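Local structure of proteophosphoglycan (Silicibacter pomeroyi DSS-3, 2RE3) at residues G49-Q54 and R65-I70; F78-V81 and K86-I89; P143-H146 and E152-I155; G172-W177 and F183-V188. The protein is of unknown function, though its family, which has a fold built from repeated structural motifs, may take part in signal transduction. All blocks are in the same frame, centred on the assembly; numbering follows the deposited sequence.

The four contacts follow one another in series along the chain; none nests in or crosses another. Interaction 1 closes a loop of ten residues, tying strand 51-53 to helix 61-68. Interaction 2 then closes one of four, pairing strands 77-81 and 86-91 as a hairpin of the same N-terminal sheet, and touches interaction 1 directly, with Leu-80 packed against Trp-51, Phe-67 and Ile-70. Interaction 3, closing five residues, is the corresponding hairpin, 144-148 with 151-155, of the second sheet, whose strand order repeats that of the first. Interaction 4, also closing five, pairs strands 173-178 and 181-185, the second hairpin of the three-stranded sheet, and meets interaction 3 through Pro-143 and Leu-185.

Interaction 1: residues G49-Q54 and R65-I70; sequences GTWFYQ and RLFSSI
Trp-51 of strand 51-53 extends its indole to Phe-67 and Ser-68 of helix 61-68, a helix packed on the N-terminal mixed sheet of this DUF1285 protein. The backbones stay well apart, with the CA atoms of Trp-51 and Phe-67 10.0 Å from each other, and the large side chain spans the gap. At a chi1 of -77° its CG lies anti to the carbonyl carbon, and the six-membered ring leads toward the helix. There CZ3 comes within 3.4 Å of Phe-67 CB, while CH2 touches the same carbon. Phe-67 has a similar first torsion (-76°), yet its phenyl ring leads away from the indole and packs on Leu-15 and Ala-19 of helix 15-21. Leu-80 of strand 77-81 touches both aromatic residues, so the helix packs on the same sheet. Ser-68 OG approaches the indole obliquely, 3.3 Å from Trp-51 CZ2, and is also hydrogen-bonded to Val-64 O one helical turn back. A buried bridge completes the contact: one water lies in the indole plane at its edge, accepting from Trp-51 NE1 at 2.9 Å and donating to Ser-68 OG at 2.7 Å.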
loop_
_atom_site.group_PDB
_atom_site.type_symbol
_atom_site.label_atom_id
_atom_site.label_comp_id
_atom_site.label_asym_id
_atom_site.label_seq_id
_atom_site.Cartn_x
_atom_site.Cartn_y
_atom_site.Cartn_z
ATOM N N GLY A 49 -8.916 2.640 0.335
ATOM C CA GLY A 49 -8.319 2.582 1.664
ATOM C C GLY A 49 -9.299 2.364 2.795
ATOM O O GLY A 49 -8.893 2.138 3.927
ATOM N N THR A 50 -10.587 2.412 2.479
ATOM C CA THR A 50 -11.650 2.276 3.464
ATOM C C THR A 50 -11.792 0.821 3.832
ATOM O O THR A 50 -11.804 -0.038 2.966
ATOM C CB THR A 50 -12.990 2.814 2.901
ATOM O OG1 THR A 50 -12.822 4.208 2.666
ATOM C CG2 THR A 50 -14.166 2.567 3.853
ATOM N N TRP A 51 -11.867 0.558 5.130
ATOM C CA TRP A 51 -12.059 -0.801 5.642
ATOM C C TRP A 51 -13.544 -1.024 5.856
ATOM O O TRP A 51 -14.254 -0.136 6.365
ATOM C CB TRP A 51 -11.283 -0.991 6.944
ATOM C CG TRP A 51 -9.792 -1.181 6.775
ATOM C CD1 TRP A 51 -8.955 -0.442 6.003
ATOM C CD2 TRP A 51 -8.967 -2.158 7.434
ATOM N NE1 TRP A 51 -7.652 -0.895 6.141
ATOM C CE2 TRP A 51 -7.648 -1.959 7.002
ATOM C CE3 TRP A 51 -9.226 -3.193 8.339
ATOM C CZ2 TRP A 51 -6.593 -2.760 7.439
ATOM C CZ3 TRP A 51 -8.171 -3.983 8.768
ATOM C CH2 TRP A 51 -6.878 -3.755 8.331
ATOM N N PHE A 52 -14.039 -2.177 5.431
ATOM C CA PHE A 52 -15.452 -2.492 5.589
ATOM C C PHE A 52 -15.531 -3.705 6.455
ATOM O O PHE A 52 -14.754 -4.622 6.262
ATOM C CB PHE A 52 -16.086 -2.816 4.261
ATOM C CG PHE A 52 -16.337 -1.620 3.398
ATOM C CD1 PHE A 52 -15.343 -1.106 2.600
ATOM C CD2 PHE A 52 -17.576 -1.041 3.346
ATOM C CE1 PHE A 52 -15.601 -0.015 1.780
ATOM C CE2 PHE A 52 -17.810 0.023 2.535
ATOM C CZ PHE A 52 -16.809 0.530 1.754
ATOM N N TYR A 53 -16.454 -3.702 7.418
ATOM C CA TYR A 53 -16.645 -4.852 8.292
ATOM C C TYR A 53 -18.112 -5.300 8.179
ATOM O O TYR A 53 -19.023 -4.533 8.420
ATOM C CB TYR A 53 -16.257 -4.502 9.733
ATOM C CG TYR A 53 -16.473 -5.619 10.731
ATOM C CD1 TYR A 53 -15.642 -6.725 10.756
ATOM C CD2 TYR A 53 -17.503 -5.563 11.654
ATOM C CE1 TYR A 53 -15.855 -7.766 11.669
ATOM C CE2 TYR A 53 -17.724 -6.590 12.572
ATOM C CZ TYR A 53 -16.892 -7.683 12.584
ATOM O OH TYR A 53 -17.103 -8.698 13.491
ATOM N N GLN A 54 -18.338 -6.543 7.782
ATOM C CA GLN A 54 -19.695 -7.001 7.545
ATOM C C GLN A 54 -20.441 -6.064 6.587
ATOM O O GLN A 54 -21.655 -5.907 6.713
ATOM C CB GLN A 54 -20.488 -7.077 8.852
ATOM C CG GLN A 54 -19.939 -8.005 9.907
ATOM C CD GLN A 54 -20.538 -7.712 11.281
ATOM O OE1 GLN A 54 -21.200 -6.678 11.468
ATOM N NE2 GLN A 54 -20.288 -8.591 12.249
ATOM N N ARG A 65 -5.459 1.966 11.777
ATOM C CA ARG A 65 -3.987 1.960 11.908
ATOM C C ARG A 65 -3.519 0.745 12.699
ATOM O O ARG A 65 -2.528 0.101 12.368
ATOM C CB ARG A 65 -3.510 3.190 12.632
ATOM C CG ARG A 65 -3.190 4.372 11.765
ATOM C CD ARG A 65 -2.652 5.528 12.621
ATOM N NE ARG A 65 -3.753 6.440 12.809
ATOM C CZ ARG A 65 -4.204 6.907 13.962
ATOM N NH1 ARG A 65 -3.625 6.647 15.128
ATOM N NH2 ARG A 65 -5.249 7.690 13.929
ATOM N N LEU A 66 -4.295 0.426 13.724
ATOM C CA LEU A 66 -4.018 -0.679 14.615
ATOM C C LEU A 66 -4.073 -2.006 13.858
ATOM O O LEU A 66 -3.116 -2.781 13.899
ATOM C CB LEU A 66 -5.028 -0.656 15.783
ATOM C CG LEU A 66 -4.751 -1.516 17.012
ATOM C CD1 LEU A 66 -3.482 -1.009 17.710
ATOM C CD2 LEU A 66 -5.957 -1.515 18.007
ATOM N N PHE A 67 -5.160 -2.261 13.128
ATOM C CA PHE A 67 -5.250 -3.509 12.380
ATOM C C PHE A 67 -4.224 -3.524 11.259
ATOM O O PHE A 67 -3.743 -4.575 10.888
ATOM C CB PHE A 67 -6.649 -3.740 11.788
ATOM C CG PHE A 67 -7.663 -4.189 12.776
ATOM C CD1 PHE A 67 -7.487 -5.352 13.491
ATOM C CD2 PHE A 67 -8.826 -3.469 12.973
ATOM C CE1 PHE A 67 -8.435 -5.772 14.401
ATOM C CE2 PHE A 67 -9.772 -3.890 13.877
ATOM C CZ PHE A 67 -9.562 -5.049 14.589
ATOM N N SER A 68 -3.925 -2.365 10.690
ATOM C CA SER A 68 -2.996 -2.291 9.566
ATOM C C SER A 68 -1.600 -2.664 10.027
ATOM O O SER A 68 -0.819 -3.166 9.235
ATOM C CB SER A 68 -2.970 -0.884 8.945
ATOM O OG SER A 68 -4.130 -0.657 8.147
ATOM N N SER A 69 -1.288 -2.402 11.304
ATOM C CA SER A 69 0.011 -2.770 11.854
ATOM C C SER A 69 0.258 -4.298 11.822
ATOM O O SER A 69 1.412 -4.723 11.877
ATOM C CB SER A 69 0.197 -2.238 13.280
ATOM O OG SER A 69 -0.533 -2.971 14.274
ATOM N N ILE A 70 -0.802 -5.104 11.733
ATOM C CA ILE A 70 -0.605 -6.567 11.765
ATOM C C ILE A 70 -0.955 -7.240 10.431
ATOM O O ILE A 70 -1.243 -8.437 10.373
ATOM C CB ILE A 70 -1.335 -7.232 12.967
ATOM C CG1 ILE A 70 -2.847 -6.903 12.968
ATOM C CG2 ILE A 70 -0.611 -6.828 14.264
ATOM C CD1 ILE A 70 -3.699 -7.839 13.834
HETATM O O HOH W 1 -4.895 -0.240 5.551
#

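Interaction 2: residues F78-V81 and K86-I89; sequences FYLV and KVGI
Tyr-79 turns its CG anti to the carbonyl carbon (chi1 -57°), and Lys-86 runs out extended until a bend at chi3 (90°) swings its end over the phenol ring. The two side chains meet at a slant: Lys-86 CD rests 3.6 Å from Tyr-79 CD2, and beyond it NZ stands above the ring face, 4.7 Å from the centroid and only 9° off the normal. This cation-pi contact shares the ammonium with a salt bridge to Glu-74, which probably steadies the lysine over the ring, while Tyr-79 OH is held by Arg-77 NE. Val-81 lies alongside Lys-86, flanking its aliphatic part. Beneath these groups the backbones form the antiparallel hairpin of strands 77-81 and 86-91 in the N-terminal mixed sheet. Leu-80 and Val-87 make a hydrogen-bonded pair, with Leu-80 N to Val-87 O at 2.8 Å and Val-87 N to Leu-80 O at 3.0 Å; Ile-89 N adds a bond to Phe-78 O. Gly-88 faces Tyr-79, its CA 3.7 Å from Tyr-79 CD2. On the other face, Leu-80 crosses Ile-89 at about a right angle, Leu-80 CG 3.8 Å from Ile-89 CG2, and Leu-80 CB meets Val-87 CG2 at the same distance.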
loop_
_atom_site.group_PDB
_atom_site.type_symbol
_atom_site.label_atom_id
_atom_site.label_comp_id
_atom_site.label_asym_id
_atom_site.label_seq_id
_atom_site.Cartn_x
_atom_site.Cartn_y
_atom_site.Cartn_z
ATOM N N PHE A 78 -3.946 -11.811 1.892
ATOM C CA PHE A 78 -3.662 -10.978 3.041
ATOM C C PHE A 78 -4.316 -11.464 4.346
ATOM O O PHE A 78 -5.459 -11.946 4.365
ATOM C CB PHE A 78 -4.094 -9.554 2.739
ATOM C CG PHE A 78 -3.389 -8.950 1.560
ATOM C CD1 PHE A 78 -3.902 -9.093 0.288
ATOM C CD2 PHE A 78 -2.222 -8.243 1.730
ATOM C CE1 PHE A 78 -3.253 -8.539 -0.788
ATOM C CE2 PHE A 78 -1.560 -7.707 0.677
ATOM C CZ PHE A 78 -2.068 -7.849 -0.599
ATOM N N TYR A 79 -3.562 -11.316 5.432
ATOM C CA TYR A 79 -3.972 -11.776 6.742
ATOM C C TYR A 79 -3.730 -10.685 7.779
ATOM O O TYR A 79 -2.986 -9.746 7.524
ATOM C CB TYR A 79 -3.189 -13.036 7.120
ATOM C CG TYR A 79 -3.375 -14.117 6.105
ATOM C CD1 TYR A 79 -2.598 -14.152 4.963
ATOM C CD2 TYR A 79 -4.362 -15.076 6.252
ATOM C CE1 TYR A 79 -2.754 -15.127 4.022
ATOM C CE2 TYR A 79 -4.553 -16.053 5.276
ATOM C CZ TYR A 79 -3.731 -16.057 4.169
ATOM O OH TYR A 79 -3.876 -16.994 3.202
ATOM N N LEU A 80 -4.417 -10.797 8.911
ATOM C CA LEU A 80 -4.057 -10.063 10.130
ATOM C C LEU A 80 -3.490 -11.130 11.039
ATOM O O LEU A 80 -4.141 -12.131 11.288
ATOM C CB LEU A 80 -5.288 -9.389 10.774
ATOM C CG LEU A 80 -6.090 -8.545 9.776
ATOM C CD1 LEU A 80 -7.311 -8.030 10.415
ATOM C CD2 LEU A 80 -5.247 -7.409 9.212
ATOM N N VAL A 81 -2.273 -10.921 11.507
ATOM C CA VAL A 81 -1.523 -11.949 12.202
ATOM C C VAL A 81 -0.961 -11.409 13.502
ATOM O O VAL A 81 -0.321 -10.375 13.525
ATOM C CB VAL A 81 -0.383 -12.437 11.310
ATOM C CG1 VAL A 81 0.436 -13.549 11.990
ATOM C CG2 VAL A 81 -0.968 -12.910 9.974
ATOM N N LYS A 86 -4.163 -15.979 13.247
ATOM C CA LYS A 86 -4.105 -15.459 11.883
ATOM C C LYS A 86 -5.489 -15.524 11.215
ATOM O O LYS A 86 -6.063 -16.617 11.102
ATOM C CB LYS A 86 -3.129 -16.287 11.050
ATOM C CG LYS A 86 -3.389 -16.280 9.551
ATOM C CD LYS A 86 -2.156 -16.638 8.692
ATOM C CE LYS A 86 -2.035 -18.139 8.403
ATOM N NZ LYS A 86 -1.041 -18.423 7.295
ATOM N N VAL A 87 -5.998 -14.382 10.735
ATOM C CA VAL A 87 -7.245 -14.357 10.017
ATOM C C VAL A 87 -7.099 -13.755 8.635
ATOM O O VAL A 87 -6.335 -12.806 8.414
ATOM C CB VAL A 87 -8.318 -13.596 10.792
ATOM C CG1 VAL A 87 -8.693 -14.363 12.045
ATOM C CG2 VAL A 87 -7.867 -12.179 11.123
ATOM N N GLY A 88 -7.855 -14.299 7.695
ATOM C CA GLY A 88 -7.846 -13.808 6.326
ATOM C C GLY A 88 -8.735 -12.580 6.104
ATOM O O GLY A 88 -9.857 -12.542 6.599
ATOM N N ILE A 89 -8.223 -11.577 5.373
ATOM C CA ILE A 89 -9.053 -10.461 4.917
ATOM C C ILE A 89 -9.035 -10.357 3.405
ATOM O O ILE A 89 -8.215 -10.962 2.747
ATOM C CB ILE A 89 -8.661 -9.094 5.550
ATOM C CG1 ILE A 89 -7.297 -8.636 5.093
ATOM C CG2 ILE A 89 -8.633 -9.190 7.039
ATOM C CD1 ILE A 89 -7.098 -7.193 5.384
#

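Interaction 3: residues P143-H146 and E152-I155; sequences PYVH and EALI
Val-145 and Ala-153 form the hydrogen-bonded pair at the heart of an antiparallel beta hairpin, strands 144-148 and 151-155, in the second mixed sheet of the protein. Val-145 N gives to Ala-153 O at 2.9 Å, and Ala-153 N returns a nearly straight bond to Val-145 O at 2.8 Å, with 178° at the hydrogen. A third bond runs from Ile-155 N to Pro-143 O, 3.0 Å long, and joins the ends of the two segments. Leu-154 turns its backbone the other way, bonding to Phe-96 and Ala-98 of strand 96-104.

On the sheet face shared by Tyr-144, His-146, Glu-152 and Leu-154 the polar ends are satisfied from beyond the two segments. Tyr-144 OH is hydrogen-bonded to Asp-93 OD1, and Glu-152 OE1 forms a salt bridge with Arg-131 NH2; that arginine also makes a cation-pi contact with the Tyr-144 ring. His-146 is gripped at both nitrogens, ND1 by Asn-128 OD1 and NE2 by the backbone N of Gly-150 in this hairpin's turn, which should fix the rotation of its ring. On the opposite face Val-145 CG1 packs on Ala-153 CB, with Phe-114 of strand 111-116 touching the valine. Leu-154 carries its CG anti to the backbone N (chi1 -178°), bringing CD1 over one face of the Tyr-144 ring in a CH-pi contact, 3.8 Å from the centroid and 3.4 Å from Tyr-144 CE2.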
loop_
_atom_site.group_PDB
_atom_site.type_symbol
_atom_site.label_atom_id
_atom_site.label_comp_id
_atom_site.label_asym_id
_atom_site.label_seq_id
_atom_site.Cartn_x
_atom_site.Cartn_y
_atom_site.Cartn_z
ATOM N N PRO A 143 -0.400 3.270 -10.706
ATOM C CA PRO A 143 0.888 2.857 -10.204
ATOM C C PRO A 143 0.859 2.618 -8.687
ATOM O O PRO A 143 0.094 3.256 -7.967
ATOM C CB PRO A 143 1.765 4.062 -10.530
ATOM C CG PRO A 143 0.860 5.228 -10.397
ATOM C CD PRO A 143 -0.578 4.719 -10.567
ATOM N N TYR A 144 1.720 1.720 -8.226
ATOM C CA TYR A 144 1.860 1.411 -6.812
ATOM C C TYR A 144 3.254 1.724 -6.324
ATOM O O TYR A 144 4.167 1.884 -7.133
ATOM C CB TYR A 144 1.602 -0.059 -6.601
ATOM C CG TYR A 144 0.257 -0.531 -7.121
ATOM C CD1 TYR A 144 0.074 -0.809 -8.463
ATOM C CD2 TYR A 144 -0.830 -0.732 -6.257
ATOM C CE1 TYR A 144 -1.137 -1.285 -8.954
ATOM C CE2 TYR A 144 -2.059 -1.213 -6.740
ATOM C CZ TYR A 144 -2.190 -1.486 -8.104
ATOM O OH TYR A 144 -3.357 -1.942 -8.630
ATOM N N VAL A 145 3.412 1.811 -5.002
ATOM C CA VAL A 145 4.734 1.833 -4.361
ATOM C C VAL A 145 4.762 0.863 -3.173
ATOM O O VAL A 145 3.797 0.731 -2.422
ATOM C CB VAL A 145 5.157 3.244 -3.913
ATOM C CG1 VAL A 145 4.172 3.863 -2.924
ATOM C CG2 VAL A 145 6.527 3.203 -3.275
ATOM N N HIS A 146 5.865 0.144 -3.047
ATOM C CA HIS A 146 6.044 -0.810 -1.965
ATOM C C HIS A 146 6.279 -0.056 -0.664
ATOM O O HIS A 146 7.036 0.930 -0.626
ATOM C CB HIS A 146 7.240 -1.703 -2.292
ATOM C CG HIS A 146 7.581 -2.727 -1.251
ATOM N ND1 HIS A 146 8.534 -2.501 -0.288
ATOM C CD2 HIS A 146 7.169 -4.006 -1.080
ATOM C CE1 HIS A 146 8.671 -3.587 0.460
ATOM N NE2 HIS A 146 7.857 -4.517 0.000
ATOM N N GLU A 152 1.785 -3.107 -0.635
ATOM C CA GLU A 152 1.933 -1.986 -1.497
ATOM C C GLU A 152 0.864 -0.942 -1.249
ATOM O O GLU A 152 -0.204 -1.260 -0.761
ATOM C CB GLU A 152 1.840 -2.434 -2.936
ATOM C CG GLU A 152 3.039 -3.181 -3.417
ATOM C CD GLU A 152 2.909 -3.531 -4.881
ATOM O OE1 GLU A 152 1.898 -4.166 -5.244
ATOM O OE2 GLU A 152 3.808 -3.148 -5.656
ATOM N N ALA A 153 1.192 0.302 -1.615
ATOM C CA ALA A 153 0.261 1.405 -1.630
ATOM C C ALA A 153 -0.107 1.796 -3.093
ATOM O O ALA A 153 0.769 2.029 -3.948
ATOM C CB ALA A 153 0.875 2.589 -0.903
ATOM N N LEU A 154 -1.399 1.880 -3.372
ATOM C CA LEU A 154 -1.872 2.466 -4.619
ATOM C C LEU A 154 -1.700 3.974 -4.509
ATOM O O LEU A 154 -2.164 4.579 -3.539
ATOM C CB LEU A 154 -3.341 2.146 -4.857
ATOM C CG LEU A 154 -3.938 2.653 -6.158
ATOM C CD1 LEU A 154 -3.316 1.927 -7.345
ATOM C CD2 LEU A 154 -5.454 2.454 -6.135
ATOM N N ILE A 155 -1.042 4.570 -5.505
ATOM C CA ILE A 155 -0.784 6.012 -5.498
ATOM C C ILE A 155 -2.065 6.732 -5.943
ATOM O O ILE A 155 -2.563 6.454 -7.022
ATOM C CB ILE A 155 0.433 6.351 -6.413
ATOM C CG1 ILE A 155 1.707 5.730 -5.842
ATOM C CG2 ILE A 155 0.662 7.833 -6.525
ATOM C CD1 ILE A 155 2.784 5.572 -6.864
#

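Interaction 4: residues G172-W177 and F183-V188; sequences GWFGLW and FPLMTV
Trp-173 presents one face of its indole to Thr-187, whose CG2 sits over the six-membered ring, 4.0 Å from the centroid and 24° off its normal. Pro-184 meets the same side chain obliquely, its CB 3.9 Å from Trp-173 CB. Phe-174 and selenomethionine Met-186, by contrast, lie side by side and point the same way. A bend at chi3 (62°) of Met-186 brings CE to 3.7 Å from Phe-174 CD2, while SE takes up an oblique Met-aromatic position 5.4 Å from the ring centroid. Further along, Leu-176 and Leu-185 meet at a slant through their CD1 atoms, and Phe-183 turns its ring edge to Leu-176 O.

The shift from one pairing to the next comes from a classic beta bulge in this antiparallel hairpin: two residues, Leu-185 and Met-186, stand opposite the single Phe-174, and Phe-174 O accepts from Leu-185 N at 2.9 Å and from Met-186 N at 3.2 Å. Past the bulge Gly-175 pairs with Pro-184, and Leu-176 and Phe-183 exchange two backbone bonds. At the other end Val-188 N bonds to Gly-172 O at 2.9 Å, just where Thr-187 acts as N-cap of helix 188-192. Leu-191 of that helix packs on Phe-174 and Met-186, helix 157-164 covers Phe-174 and Leu-176 through Met-164 and Leu-163, and strand 168-170 flanks strand 173-178 on the side away from strand 181-185.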
loop_
_atom_site.group_PDB
_atom_site.type_symbol
_atom_site.label_atom_id
_atom_site.label_comp_id
_atom_site.label_asym_id
_atom_site.label_seq_id
_atom_site.Cartn_x
_atom_site.Cartn_y
_atom_site.Cartn_z
ATOM N N GLY A 172 13.140 5.151 -23.809
ATOM C CA GLY A 172 11.844 4.831 -24.404
ATOM C C GLY A 172 10.669 4.902 -23.467
ATOM O O GLY A 172 9.517 4.767 -23.899
ATOM N N TRP A 173 10.955 5.115 -22.182
ATOM C CA TRP A 173 9.943 5.020 -21.143
ATOM C C TRP A 173 9.867 6.320 -20.377
ATOM O O TRP A 173 10.899 6.905 -20.048
ATOM C CB TRP A 173 10.268 3.878 -20.150
ATOM C CG TRP A 173 10.175 2.511 -20.751
ATOM C CD1 TRP A 173 11.166 1.839 -21.401
ATOM C CD2 TRP A 173 9.014 1.671 -20.803
ATOM N NE1 TRP A 173 10.696 0.635 -21.851
ATOM C CE2 TRP A 173 9.377 0.505 -21.502
ATOM C CE3 TRP A 173 7.697 1.806 -20.354
ATOM C CZ2 TRP A 173 8.469 -0.545 -21.746
ATOM C CZ3 TRP A 173 6.789 0.764 -20.579
ATOM C CH2 TRP A 173 7.185 -0.402 -21.268
ATOM N N PHE A 174 8.639 6.741 -20.072
ATOM C CA PHE A 174 8.390 7.811 -19.132
ATOM C C PHE A 174 8.291 7.216 -17.748
ATOM O O PHE A 174 7.624 6.226 -17.559
ATOM C CB PHE A 174 7.093 8.525 -19.476
ATOM C CG PHE A 174 6.711 9.557 -18.480
ATOM C CD1 PHE A 174 7.193 10.851 -18.590
ATOM C CD2 PHE A 174 5.902 9.224 -17.405
ATOM C CE1 PHE A 174 6.880 11.802 -17.648
ATOM C CE2 PHE A 174 5.563 10.166 -16.470
ATOM C CZ PHE A 174 6.053 11.477 -16.594
ATOM N N GLY A 175 8.945 7.815 -16.772
ATOM C CA GLY A 175 8.913 7.267 -15.413
ATOM C C GLY A 175 9.506 8.175 -14.360
ATOM O O GLY A 175 9.657 9.400 -14.572
ATOM N N LEU A 176 9.871 7.577 -13.227
ATOM C CA LEU A 176 10.304 8.338 -12.039
ATOM C C LEU A 176 11.662 7.873 -11.538
ATOM O O LEU A 176 11.894 6.682 -11.409
ATOM C CB LEU A 176 9.244 8.238 -10.928
ATOM C CG LEU A 176 7.923 8.959 -11.268
ATOM C CD1 LEU A 176 6.867 8.589 -10.295
ATOM C CD2 LEU A 176 8.124 10.441 -11.284
ATOM N N TRP A 177 12.575 8.826 -11.346
ATOM C CA TRP A 177 13.817 8.582 -10.649
ATOM C C TRP A 177 13.561 8.745 -9.175
ATOM O O TRP A 177 13.006 9.753 -8.769
ATOM C CB TRP A 177 14.876 9.590 -11.061
ATOM C CG TRP A 177 15.515 9.282 -12.375
ATOM C CD1 TRP A 177 15.182 9.804 -13.587
ATOM C CD2 TRP A 177 16.583 8.371 -12.608
ATOM N NE1 TRP A 177 15.975 9.277 -14.564
ATOM C CE2 TRP A 177 16.847 8.386 -13.995
ATOM C CE3 TRP A 177 17.350 7.543 -11.779
ATOM C CZ2 TRP A 177 17.867 7.620 -14.581
ATOM C CZ3 TRP A 177 18.374 6.775 -12.360
ATOM C CH2 TRP A 177 18.618 6.823 -13.751
ATOM N N PHE A 183 12.183 4.082 -12.417
ATOM C CA PHE A 183 10.985 3.268 -12.475
ATOM C C PHE A 183 10.090 3.648 -13.642
ATOM O O PHE A 183 9.434 4.696 -13.639
ATOM C CB PHE A 183 10.271 3.375 -11.156
ATOM C CG PHE A 183 11.138 2.997 -10.010
ATOM C CD1 PHE A 183 11.324 1.665 -9.687
ATOM C CD2 PHE A 183 11.845 3.970 -9.304
ATOM C CE1 PHE A 183 12.190 1.310 -8.657
ATOM C CE2 PHE A 183 12.696 3.611 -8.250
ATOM C CZ PHE A 183 12.853 2.299 -7.917
ATOM N N PRO A 184 10.074 2.792 -14.660
ATOM C CA PRO A 184 9.226 3.058 -15.786
ATOM C C PRO A 184 7.777 2.960 -15.411
ATOM O O PRO A 184 7.383 2.099 -14.606
ATOM C CB PRO A 184 9.588 1.953 -16.782
ATOM C CG PRO A 184 10.907 1.409 -16.337
ATOM C CD PRO A 184 10.866 1.567 -14.839
ATOM N N LEU A 185 7.000 3.831 -16.034
ATOM C CA LEU A 185 5.584 3.960 -15.791
ATOM C C LEU A 185 4.738 3.734 -17.054
ATOM O O LEU A 185 3.602 3.281 -16.960
ATOM C CB LEU A 185 5.290 5.358 -15.245
ATOM C CG LEU A 185 5.506 5.690 -13.776
ATOM C CD1 LEU A 185 4.838 7.038 -13.467
ATOM C CD2 LEU A 185 4.966 4.592 -12.874
HETATM N N MSE A 186 5.259 4.106 -18.226
HETATM C CA MSE A 186 4.529 3.960 -19.489
HETATM C C MSE A 186 5.487 4.309 -20.628
HETATM O O MSE A 186 6.501 4.954 -20.409
HETATM C CB MSE A 186 3.284 4.867 -19.498
HETATM C CG MSE A 186 3.534 6.293 -20.037
HETATM SE SE MSE A 186 2.277 7.686 -19.485
HETATM C CE MSE A 186 2.672 7.529 -17.580
ATOM N N THR A 187 5.161 3.893 -21.847
ATOM C CA THR A 187 6.022 4.155 -23.004
ATOM C C THR A 187 5.956 5.634 -23.348
ATOM O O THR A 187 5.007 6.333 -22.975
ATOM C CB THR A 187 5.620 3.312 -24.255
ATOM O OG1 THR A 187 4.370 3.772 -24.792
ATOM C CG2 THR A 187 5.540 1.818 -23.930
ATOM N N VAL A 188 6.974 6.116 -24.050
ATOM C CA VAL A 188 6.961 7.486 -24.573
ATOM C C VAL A 188 5.699 7.716 -25.411
ATOM O O VAL A 188 4.973 8.683 -25.185
ATOM C CB VAL A 188 8.267 7.815 -25.359
ATOM C CG1 VAL A 188 8.089 9.025 -26.250
ATOM C CG2 VAL A 188 9.402 8.039 -24.374
#